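Local coordinates for protein N-acetyl-beta-D glucosaminidase (Rhizomucor miehei CAU432, PDB 4ZM6) that combines a glycoside hydrolase family 3 beta-N-acetylglucosaminidase with a GCN5-related glucosamine N-acetyltransferase region that binds acetyl-coenzyme A, at residues A[608-614]-A[646-652]; A[651-655]-A[833-837]; A[599-603]-A[638-644]. All blocks are in the same frame, centred on the assembly; numbering follows the deposited sequence.

Contact 1: residues A[608-614]-A[646-652]; sequences KKHGQLM and CIKLGST. With ACO (acetyl coenzyme *a), chain C.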
loop_
_atom_site.group_PDB
_atom_site.type_symbol
_atom_site.label_atom_id
_atom_site.label_comp_id
_atom_site.label_asym_id
_atom_site.label_seq_id
_atom_site.Cartn_x
_atom_site.Cartn_y
_atom_site.Cartn_z
ATOM N N LYS A 608 24.263 -8.715 -1.672
ATOM C CA LYS A 608 23.021 -9.408 -1.338
ATOM C C LYS A 608 22.323 -8.601 -0.248
ATOM O O LYS A 608 22.962 -8.187 0.712
ATOM C CB LYS A 608 23.299 -10.816 -0.795
ATOM C CG LYS A 608 23.481 -11.915 -1.832
ATOM C CD LYS A 608 23.173 -13.274 -1.206
ATOM C CE LYS A 608 23.370 -14.429 -2.177
ATOM N NZ LYS A 608 24.798 -14.842 -2.284
ATOM N N LYS A 609 21.020 -8.376 -0.384
ATOM C CA LYS A 609 20.237 -7.812 0.717
ATOM C C LYS A 609 20.195 -8.828 1.855
ATOM O O LYS A 609 19.932 -10.001 1.616
ATOM C CB LYS A 609 18.802 -7.505 0.287
ATOM C CG LYS A 609 18.604 -6.224 -0.505
ATOM C CD LYS A 609 17.117 -6.014 -0.763
ATOM C CE LYS A 609 16.804 -4.657 -1.367
ATOM N NZ LYS A 609 17.169 -4.584 -2.809
ATOM N N HIS A 610 20.457 -8.380 3.078
ATOM C CA HIS A 610 20.395 -9.244 4.253
ATOM C C HIS A 610 19.406 -8.665 5.247
ATOM O O HIS A 610 19.546 -7.515 5.660
ATOM C CB HIS A 610 21.764 -9.365 4.927
ATOM C CG HIS A 610 22.680 -10.347 4.271
ATOM N ND1 HIS A 610 23.255 -11.396 4.955
ATOM C CD2 HIS A 610 23.121 -10.443 2.993
ATOM C CE1 HIS A 610 24.014 -12.095 4.128
ATOM N NE2 HIS A 610 23.948 -11.538 2.931
ATOM N N GLY A 611 18.412 -9.459 5.628
ATOM C CA GLY A 611 17.429 -9.042 6.608
ATOM C C GLY A 611 17.892 -9.451 7.986
ATOM O O GLY A 611 18.267 -10.599 8.195
ATOM N N GLN A 612 17.877 -8.515 8.927
ATOM C CA GLN A 612 18.288 -8.811 10.283
ATOM C C GLN A 612 17.104 -8.613 11.204
ATOM O O GLN A 612 16.507 -7.536 11.222
ATOM C CB GLN A 612 19.445 -7.913 10.697
ATOM C CG GLN A 612 20.656 -8.007 9.782
ATOM C CD GLN A 612 21.916 -7.412 10.401
ATOM O OE1 GLN A 612 21.848 -6.523 11.254
ATOM N NE2 GLN A 612 23.074 -7.908 9.979
ATOM N N LEU A 613 16.750 -9.667 11.941
ATOM C CA LEU A 613 15.690 -9.605 12.934
ATOM C C LEU A 613 16.354 -9.191 14.237
ATOM O O LEU A 613 16.886 -10.021 14.972
ATOM C CB LEU A 613 14.971 -10.952 13.056
ATOM C CG LEU A 613 13.558 -10.944 13.656
ATOM C CD1 LEU A 613 12.896 -12.304 13.511
ATOM C CD2 LEU A 613 13.577 -10.560 15.117
ATOM N N MET A 614 16.326 -7.890 14.505
ATOM C CA MET A 614 17.103 -7.305 15.593
ATOM C C MET A 614 16.558 -7.732 16.947
ATOM O O MET A 614 17.314 -8.001 17.877
ATOM C CB MET A 614 17.093 -5.772 15.503
ATOM C CG MET A 614 17.706 -5.197 14.232
ATOM S SD MET A 614 17.390 -3.425 14.059
ATOM C CE MET A 614 18.426 -2.781 15.367
ATOM N N CYS A 646 18.653 -13.761 2.592
ATOM C CA CYS A 646 19.510 -14.242 3.674
ATOM C C CYS A 646 19.107 -13.467 4.909
ATOM O O CYS A 646 19.253 -12.253 4.946
ATOM C CB CYS A 646 20.987 -14.024 3.357
ATOM S SG CYS A 646 21.555 -14.829 1.839
ATOM N N ILE A 647 18.582 -14.164 5.909
ATOM C CA ILE A 647 18.038 -13.517 7.093
ATOM C C ILE A 647 18.802 -13.996 8.321
ATOM O O ILE A 647 19.234 -15.142 8.370
ATOM C CB ILE A 647 16.523 -13.796 7.256
ATOM C CG1 ILE A 647 15.832 -13.924 5.894
ATOM C CG2 ILE A 647 15.851 -12.670 8.027
ATOM C CD1 ILE A 647 14.362 -14.299 5.986
ATOM N N LYS A 648 18.956 -13.109 9.308
ATOM C CA LYS A 648 19.779 -13.358 10.497
ATOM C C LYS A 648 18.989 -13.131 11.779
ATOM O O LYS A 648 18.178 -12.220 11.847
ATOM C CB LYS A 648 20.982 -12.406 10.477
ATOM C CG LYS A 648 21.941 -12.531 11.655
ATOM C CD LYS A 648 22.910 -11.356 11.720
ATOM C CE LYS A 648 24.260 -11.766 12.292
ATOM N NZ LYS A 648 24.144 -12.355 13.653
ATOM N N LEU A 649 19.233 -13.951 12.797
ATOM C CA LEU A 649 18.704 -13.688 14.136
ATOM C C LEU A 649 19.670 -12.761 14.861
ATOM O O LEU A 649 20.862 -13.067 14.986
ATOM C CB LEU A 649 18.530 -14.973 14.951
ATOM C CG LEU A 649 17.296 -15.846 14.721
ATOM C CD1 LEU A 649 17.279 -16.977 15.740
ATOM C CD2 LEU A 649 16.005 -15.047 14.800
ATOM N N GLY A 650 19.142 -11.647 15.361
ATOM C CA GLY A 650 19.964 -10.593 15.934
ATOM C C GLY A 650 20.469 -9.700 14.825
ATOM O O GLY A 650 20.024 -9.813 13.682
ATOM N N SER A 651 21.396 -8.809 15.149
ATOM C CA SER A 651 21.944 -7.900 14.150
ATOM C C SER A 651 23.440 -7.702 14.333
ATOM O O SER A 651 24.019 -8.097 15.344
ATOM C CB SER A 651 21.209 -6.554 14.189
ATOM O OG SER A 651 20.867 -6.179 15.514
ATOM N N THR A 652 24.060 -7.098 13.325
ATOM C CA THR A 652 25.466 -6.724 13.387
ATOM C C THR A 652 25.595 -5.322 14.006
ATOM O O THR A 652 25.974 -5.197 15.175
ATOM C CB THR A 652 26.110 -6.776 11.990
ATOM O OG1 THR A 652 25.274 -6.088 11.061
ATOM C CG2 THR A 652 26.265 -8.211 11.523
HETATM N N1A ACO C . -3.280 -21.979 22.356
HETATM C C2A ACO C . -2.380 -22.909 22.754
HETATM N N3A ACO C . -1.052 -22.800 22.521
HETATM C C4A ACO C . -0.535 -21.724 21.870
HETATM C C5A ACO C . -1.464 -20.677 21.401
HETATM C C6A ACO C . -2.906 -20.858 21.687
HETATM N N6A ACO C . -3.806 -19.928 21.289
HETATM N N7A ACO C . -0.722 -19.750 20.787
HETATM C C8A ACO C . 0.573 -20.157 20.846
HETATM N N9A ACO C . 0.687 -21.339 21.485
HETATM C C1B ACO C . 1.965 -22.064 21.729
HETATM C C2B ACO C . 2.257 -23.103 20.649
HETATM O O2B ACO C . 2.658 -24.340 21.251
HETATM C C3B ACO C . 3.347 -22.503 19.774
HETATM O O3B ACO C . 4.307 -23.456 19.279
HETATM P P3B ACO C . 5.490 -24.195 20.110
HETATM O O7A ACO C . 6.660 -23.233 20.067
HETATM O O8A ACO C . 4.920 -24.480 21.481
HETATM O O9A ACO C . 5.726 -25.437 19.299
HETATM C C4B ACO C . 3.961 -21.402 20.637
HETATM O O4B ACO C . 3.053 -21.131 21.717
HETATM C C5B ACO C . 4.228 -20.143 19.823
HETATM O O5B ACO C . 4.175 -19.033 20.708
HETATM P P1A ACO C . 3.567 -17.618 20.271
HETATM O O1A ACO C . 2.414 -17.321 21.201
HETATM O O2A ACO C . 3.368 -17.526 18.782
HETATM O O3A ACO C . 4.869 -16.766 20.661
HETATM P P2A ACO C . 4.875 -15.803 21.937
HETATM O O4A ACO C . 3.764 -14.794 21.758
HETATM O O5A ACO C . 4.913 -16.630 23.190
HETATM O O6A ACO C . 6.302 -15.098 21.740
HETATM C CBP ACO C . 8.684 -15.136 22.186
HETATM C CCP ACO C . 7.485 -15.890 21.636
HETATM C CDP ACO C . 8.922 -13.877 21.365
HETATM C CEP ACO C . 9.907 -16.032 22.075
HETATM C CAP ACO C . 8.368 -14.797 23.645
HETATM O OAP ACO C . 8.524 -15.963 24.448
HETATM C C9P ACO C . 9.211 -13.685 24.201
HETATM O O9P ACO C . 8.769 -12.544 24.184
HETATM N N8P ACO C . 10.404 -13.981 24.714
HETATM C C7P ACO C . 11.225 -12.945 25.309
HETATM C C6P ACO C . 12.661 -13.384 25.538
HETATM C C5P ACO C . 13.492 -13.582 24.283
HETATM O O5P ACO C . 14.417 -14.368 24.388
HETATM N N4P ACO C . 13.254 -12.907 23.146
HETATM C C3P ACO C . 14.108 -13.048 21.963
HETATM C C2P ACO C . 15.250 -12.026 21.921
HETATM S S1P ACO C . 16.574 -12.501 20.836
HETATM C C ACO C . 16.165 -11.859 19.361
HETATM O O ACO C . 15.094 -11.298 19.205
HETATM C CH3 ACO C . 17.150 -12.007 18.246
#
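CG of Q612 stands anti to the carbonyl carbon (chi1 -57°), and the extended chain beyond it carries the carboxamide past the last residues of strand 646-649 to T652, whose side chain it crosses at about a right angle. Q612 NE2 donates to T652 OG1 at 3.1 Å, with the hydroxyl close to the amide plane. T652 N gives its hydrogen to Q612 OE1, also at 3.1 Å, approaching from above the carbonyl plane rather than along a lone pair. These two bonds, with Q601 NE2 as a second donor to OE1, hold the amide against rotation. At the other end C646 CB lies over one face of the H610 imidazole, 3.8 Å from the ring centroid, in a CH-pi contact. Between these points the strands run parallel: G611 O accepts from K648 N (2.8 Å), and L613 N donates almost straight to K648 O (2.9 Å). A more bent bond, G650 N to L613 O, ends the ladder. There the acetyl CH3 of acetyl-coenzyme A comes within 3.5 Å of G650 N, consistent with the splay between the fourth and fifth strands where GNAT enzymes seat the cofactor; strand 608-618 runs on to the acetyl-CoA-binding L616 and V618. Helix 627-642 connects the two parallel strands as a beta-alpha-beta unit; strand 608-618 also pairs with 594-605, while I647 and L649 make backbone hydrogen bonds with F858 and G856.

Contact 2: residues A[651-655]-A[833-837]; sequences STYPR and VDWVE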
loop_
_atom_site.group_PDB
_atom_site.type_symbol
_atom_site.label_atom_id
_atom_site.label_comp_id
_atom_site.label_asym_id
_atom_site.label_seq_id
_atom_site.Cartn_x
_atom_site.Cartn_y
_atom_site.Cartn_z
ATOM N N SER A 651 21.396 -8.809 15.149
ATOM C CA SER A 651 21.944 -7.900 14.150
ATOM C C SER A 651 23.440 -7.702 14.333
ATOM O O SER A 651 24.019 -8.097 15.344
ATOM C CB SER A 651 21.209 -6.554 14.189
ATOM O OG SER A 651 20.867 -6.179 15.514
ATOM N N THR A 652 24.060 -7.098 13.325
ATOM C CA THR A 652 25.466 -6.724 13.387
ATOM C C THR A 652 25.595 -5.322 14.006
ATOM O O THR A 652 25.974 -5.197 15.175
ATOM C CB THR A 652 26.110 -6.776 11.990
ATOM O OG1 THR A 652 25.274 -6.088 11.061
ATOM C CG2 THR A 652 26.265 -8.211 11.523
ATOM N N TYR A 653 25.244 -4.287 13.239
ATOM C CA TYR A 653 25.328 -2.900 13.706
ATOM C C TYR A 653 24.200 -2.042 13.122
ATOM O O TYR A 653 24.055 -1.975 11.902
ATOM C CB TYR A 653 26.679 -2.288 13.304
ATOM C CG TYR A 653 27.108 -1.128 14.189
ATOM C CD1 TYR A 653 26.552 0.139 14.032
ATOM C CD2 TYR A 653 28.054 -1.311 15.196
ATOM C CE1 TYR A 653 26.931 1.192 14.847
ATOM C CE2 TYR A 653 28.438 -0.267 16.015
ATOM C CZ TYR A 653 27.881 0.983 15.838
ATOM O OH TYR A 653 28.263 2.027 16.651
ATOM N N PRO A 654 23.395 -1.380 13.978
ATOM C CA PRO A 654 23.335 -1.438 15.445
ATOM C C PRO A 654 22.738 -2.752 15.935
ATOM O O PRO A 654 22.331 -3.584 15.122
ATOM C CB PRO A 654 22.416 -0.265 15.814
ATOM C CG PRO A 654 21.592 -0.019 14.603
ATOM C CD PRO A 654 22.463 -0.377 13.431
ATOM N N ARG A 655 22.659 -2.930 17.252
ATOM C CA ARG A 655 22.395 -4.250 17.807
ATOM C C ARG A 655 22.034 -4.252 19.278
ATOM O O ARG A 655 22.678 -3.583 20.076
ATOM C CB ARG A 655 23.643 -5.112 17.610
ATOM C CG ARG A 655 23.692 -6.381 18.445
ATOM C CD ARG A 655 25.112 -6.811 18.760
ATOM N NE ARG A 655 26.019 -6.613 17.635
ATOM C CZ ARG A 655 27.329 -6.823 17.695
ATOM N NH1 ARG A 655 27.895 -7.270 18.817
ATOM N NH2 ARG A 655 28.076 -6.600 16.622
ATOM N N VAL A 833 34.379 -6.670 25.105
ATOM C CA VAL A 833 34.780 -7.278 23.837
ATOM C C VAL A 833 33.623 -8.138 23.337
ATOM O O VAL A 833 33.337 -9.195 23.892
ATOM C CB VAL A 833 36.051 -8.128 23.990
ATOM C CG1 VAL A 833 36.406 -8.804 22.672
ATOM C CG2 VAL A 833 37.202 -7.263 24.485
ATOM N N ASP A 834 32.962 -7.672 22.285
ATOM C CA ASP A 834 31.693 -8.239 21.862
ATOM C C ASP A 834 31.872 -9.214 20.711
ATOM O O ASP A 834 32.706 -8.997 19.835
ATOM C CB ASP A 834 30.706 -7.124 21.475
ATOM C CG ASP A 834 31.179 -6.287 20.291
ATOM O OD1 ASP A 834 32.287 -5.720 20.357
ATOM O OD2 ASP A 834 30.431 -6.180 19.295
ATOM N N TRP A 835 31.085 -10.292 20.746
ATOM C CA TRP A 835 30.963 -11.248 19.647
ATOM C C TRP A 835 32.324 -11.789 19.224
ATOM O O TRP A 835 32.843 -11.429 18.166
ATOM C CB TRP A 835 30.234 -10.597 18.462
ATOM C CG TRP A 835 29.846 -11.536 17.333
ATOM C CD1 TRP A 835 30.249 -12.834 17.151
ATOM C CD2 TRP A 835 29.012 -11.220 16.212
ATOM N NE1 TRP A 835 29.698 -13.345 16.001
ATOM C CE2 TRP A 835 28.938 -12.376 15.404
ATOM C CE3 TRP A 835 28.315 -10.073 15.815
ATOM C CZ2 TRP A 835 28.193 -12.420 14.223
ATOM C CZ3 TRP A 835 27.575 -10.116 14.636
ATOM C CH2 TRP A 835 27.522 -11.284 13.854
ATOM N N VAL A 836 32.890 -12.655 20.060
ATOM C CA VAL A 836 34.157 -13.319 19.756
ATOM C C VAL A 836 34.149 -14.772 20.216
ATOM O O VAL A 836 33.328 -15.175 21.047
ATOM C CB VAL A 836 35.365 -12.594 20.392
ATOM C CG1 VAL A 836 35.537 -11.207 19.786
ATOM C CG2 VAL A 836 35.231 -12.520 21.911
ATOM N N GLU A 837 35.078 -15.545 19.664
ATOM C CA GLU A 837 35.170 -16.981 19.930
ATOM C C GLU A 837 36.515 -17.427 20.511
ATOM O O GLU A 837 36.557 -18.367 21.304
ATOM C CB GLU A 837 34.890 -17.763 18.647
ATOM C CG GLU A 837 33.590 -17.374 17.968
ATOM C CD GLU A 837 33.142 -18.398 16.945
ATOM O OE1 GLU A 837 33.075 -18.041 15.750
ATOM O OE2 GLU A 837 32.861 -19.558 17.333
#
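The guanidinium of R655 meets the indole of W835 face to edge. W835 CE3 lies over one guanidinium face, displaced toward its rim, and R655 NH2 sits near the indole plane at the ring edge, 3.6 Å from W835 CE3. The two planes are 75° apart, so this is no cation-pi stack over the indole face. D834 takes the remaining end of the group: R655 NH1 donates to D834 OD2 at 2.8 Å, a salt bridge that uses the anti lone pair of OD2. Guanidinium and carboxylate planes are turned 35° against each other, and the oxygen lies out of the guanidinium plane, so the pairing is single and skewed rather than a flat two-pronged one. Side-on, R655 NE and NH2 both hold T652 O, at 2.8 Å and 2.9 Å respectively, with the oxygen close to the guanidinium plane. The extended start of the arginine (chi1 164°) and its bend at chi3 bring the edge of the group back against its own loop, whose carbonyl thus sets its orientation toward D834 and W835. T652 adds its methyl, CG2, at the indole edge, 3.9 Å from W835 CZ3. Within the loop, S651 OG donates to P654 O (3.0 Å), spanning the cis peptide before P654. The salt bridge links the two N-acetyltransferase regions, the loop after strand 646-649 in the first and strand 830-836 in the second, beside a sheet they share: strand 686-692 of the first pairs antiparallel with 830-836 and 847-857, and W835 and V836 both face H687 in a G1 beta bulge.

Contact 3: residues A[599-603]-A[638-644]; sequences ATQIV and HFREQGA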
loop_
_atom_site.group_PDB
_atom_site.type_symbol
_atom_site.label_atom_id
_atom_site.label_comp_id
_atom_site.label_asym_id
_atom_site.label_seq_id
_atom_site.Cartn_x
_atom_site.Cartn_y
_atom_site.Cartn_z
ATOM N N ALA A 599 11.781 -5.616 16.015
ATOM C CA ALA A 599 12.713 -4.698 15.360
ATOM C C ALA A 599 13.400 -5.412 14.210
ATOM O O ALA A 599 13.566 -6.628 14.240
ATOM C CB ALA A 599 13.742 -4.196 16.348
ATOM N N THR A 600 13.861 -4.633 13.237
ATOM C CA THR A 600 14.158 -5.144 11.903
ATOM C C THR A 600 14.972 -4.136 11.084
ATOM O O THR A 600 14.670 -2.947 11.075
ATOM C CB THR A 600 12.836 -5.483 11.170
ATOM O OG1 THR A 600 12.542 -6.869 11.342
ATOM C CG2 THR A 600 12.895 -5.183 9.674
ATOM N N GLN A 601 15.996 -4.628 10.393
ATOM C CA GLN A 601 16.788 -3.803 9.484
ATOM C C GLN A 601 17.269 -4.632 8.298
ATOM O O GLN A 601 17.282 -5.863 8.360
ATOM C CB GLN A 601 17.962 -3.132 10.224
ATOM C CG GLN A 601 19.195 -3.981 10.516
ATOM C CD GLN A 601 20.418 -3.131 10.868
ATOM O OE1 GLN A 601 20.350 -1.901 10.923
ATOM N NE2 GLN A 601 21.546 -3.790 11.103
ATOM N N ILE A 602 17.634 -3.953 7.214
ATOM C CA ILE A 602 18.159 -4.615 6.020
ATOM C C ILE A 602 19.505 -3.998 5.662
ATOM O O ILE A 602 19.628 -2.777 5.546
ATOM C CB ILE A 602 17.187 -4.506 4.824
ATOM C CG1 ILE A 602 15.957 -5.378 5.065
ATOM C CG2 ILE A 602 17.865 -4.936 3.526
ATOM C CD1 ILE A 602 14.825 -5.130 4.089
ATOM N N VAL A 603 20.503 -4.858 5.488
ATOM C CA VAL A 603 21.872 -4.443 5.209
ATOM C C VAL A 603 22.364 -5.175 3.968
ATOM O O VAL A 603 21.976 -6.313 3.720
ATOM C CB VAL A 603 22.790 -4.764 6.410
ATOM C CG1 VAL A 603 24.262 -4.712 6.025
ATOM C CG2 VAL A 603 22.509 -3.803 7.552
ATOM N N HIS A 638 7.892 -8.915 5.247
ATOM C CA HIS A 638 8.572 -7.711 4.780
ATOM C C HIS A 638 9.878 -8.056 4.065
ATOM O O HIS A 638 10.091 -7.626 2.936
ATOM C CB HIS A 638 8.850 -6.739 5.927
ATOM C CG HIS A 638 9.746 -5.608 5.535
ATOM N ND1 HIS A 638 10.952 -5.361 6.154
ATOM C CD2 HIS A 638 9.637 -4.694 4.542
ATOM C CE1 HIS A 638 11.535 -4.325 5.575
ATOM N NE2 HIS A 638 10.759 -3.906 4.592
ATOM N N PHE A 639 10.737 -8.830 4.724
ATOM C CA PHE A 639 11.986 -9.272 4.119
ATOM C C PHE A 639 11.722 -9.931 2.777
ATOM O O PHE A 639 12.401 -9.651 1.791
ATOM C CB PHE A 639 12.697 -10.294 5.004
ATOM C CG PHE A 639 13.222 -9.744 6.302
ATOM C CD1 PHE A 639 13.811 -8.487 6.372
ATOM C CD2 PHE A 639 13.175 -10.521 7.452
ATOM C CE1 PHE A 639 14.298 -8.003 7.574
ATOM C CE2 PHE A 639 13.669 -10.043 8.653
ATOM C CZ PHE A 639 14.227 -8.782 8.715
ATOM N N ARG A 640 10.729 -10.813 2.759
ATOM C CA ARG A 640 10.377 -11.576 1.570
ATOM C C ARG A 640 10.066 -10.663 0.385
ATOM O O ARG A 640 10.575 -10.879 -0.712
ATOM C CB ARG A 640 9.182 -12.482 1.884
ATOM C CG ARG A 640 8.768 -13.421 0.766
ATOM C CD ARG A 640 7.661 -14.356 1.220
ATOM N NE ARG A 640 8.052 -15.179 2.373
ATOM C CZ ARG A 640 7.462 -15.183 3.572
ATOM N NH1 ARG A 640 6.420 -14.403 3.843
ATOM N NH2 ARG A 640 7.922 -15.990 4.519
ATOM N N GLU A 641 9.240 -9.644 0.617
ATOM C CA GLU A 641 8.879 -8.673 -0.423
ATOM C C GLU A 641 10.079 -7.855 -0.875
ATOM O O GLU A 641 10.189 -7.512 -2.051
ATOM C CB GLU A 641 7.790 -7.718 0.076
ATOM C CG GLU A 641 6.432 -8.365 0.292
ATOM C CD GLU A 641 5.494 -7.489 1.106
ATOM O OE1 GLU A 641 5.659 -7.415 2.346
ATOM O OE2 GLU A 641 4.589 -6.870 0.505
ATOM N N GLN A 642 10.966 -7.537 0.067
ATOM C CA GLN A 642 12.169 -6.756 -0.225
ATOM C C GLN A 642 13.261 -7.550 -0.936
ATOM O O GLN A 642 14.184 -6.959 -1.492
ATOM C CB GLN A 642 12.751 -6.163 1.063
ATOM C CG GLN A 642 11.880 -5.101 1.708
ATOM C CD GLN A 642 11.560 -3.977 0.751
ATOM O OE1 GLN A 642 12.461 -3.324 0.222
ATOM N NE2 GLN A 642 10.277 -3.753 0.509
ATOM N N GLY A 643 13.167 -8.874 -0.914
ATOM C CA GLY A 643 14.194 -9.723 -1.506
ATOM C C GLY A 643 15.389 -9.908 -0.588
ATOM O O GLY A 643 16.489 -10.210 -1.048
ATOM N N ALA A 644 15.177 -9.716 0.713
ATOM C CA ALA A 644 16.184 -10.048 1.714
ATOM C C ALA A 644 16.091 -11.545 1.989
ATOM O O ALA A 644 15.432 -11.972 2.943
ATOM C CB ALA A 644 15.961 -9.249 2.989
#
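F639 and A644, which both pack on I602, are joined by a hydrogen bond from A644 N to F639 O (3.0 Å). It belongs to a Schellman motif that ends the helix: G643, with positive phi, adds a longer bond from its N to R640 O. The turn sets A644 CB beside I602, 4.4 Å from I602 CG1. With CG anti to the carbonyl carbon (chi1 -68°), the F639 ring reaches forward to the strand and slides along I602, whose CG1 lies at the ring edge, 4.0 Å from F639 CE1. The far end of the ring meets T600, F639 CZ being 3.7 Å from T600 OG1. I602 CD1 rests against two residues one turn apart: it lies 3.7 Å from H638 CE1 and 3.8 Å from Q642 CG, a side chain it crosses at about a right angle. T600 CG2 reaches both the phenyl and imidazole rings. No hydrogen bond joins the segments; apolar and ring contacts hold helix against strand. Their axes approach to 10.4 Å and are inclined by only 19°, as a helix lies on the sheet in an alpha/beta layer. Strand 594-605 pairs with 608-618, and on the sheet face away from the helix Q601 packs on A579, M614 and P654. R640 points away from the strand to helix 155-171, where it forms a salt bridge with E167 in the hydrolase part of the chain.

In the fold
Reading from the N terminus, strand 594-605 opens contact 3 and strand 608-618 then opens contact 1. Contact 3 closes first, at the end of helix 627-642, and contact 1 closes on strand 646-649 and the residues after it, so the two cross and their segments alternate. Together they join two neighbouring strands, the helix covering them and the parallel strand beyond. Contact 2 starts where contact 1 ends, sharing S651 and T652, and closes a much longer loop of 177 residues at strand 830-836. It comes in series after contact 3. Q601 links all three, its amide reaching Q612 and Y653, while K648 lies against W835 between contacts 1 and 2.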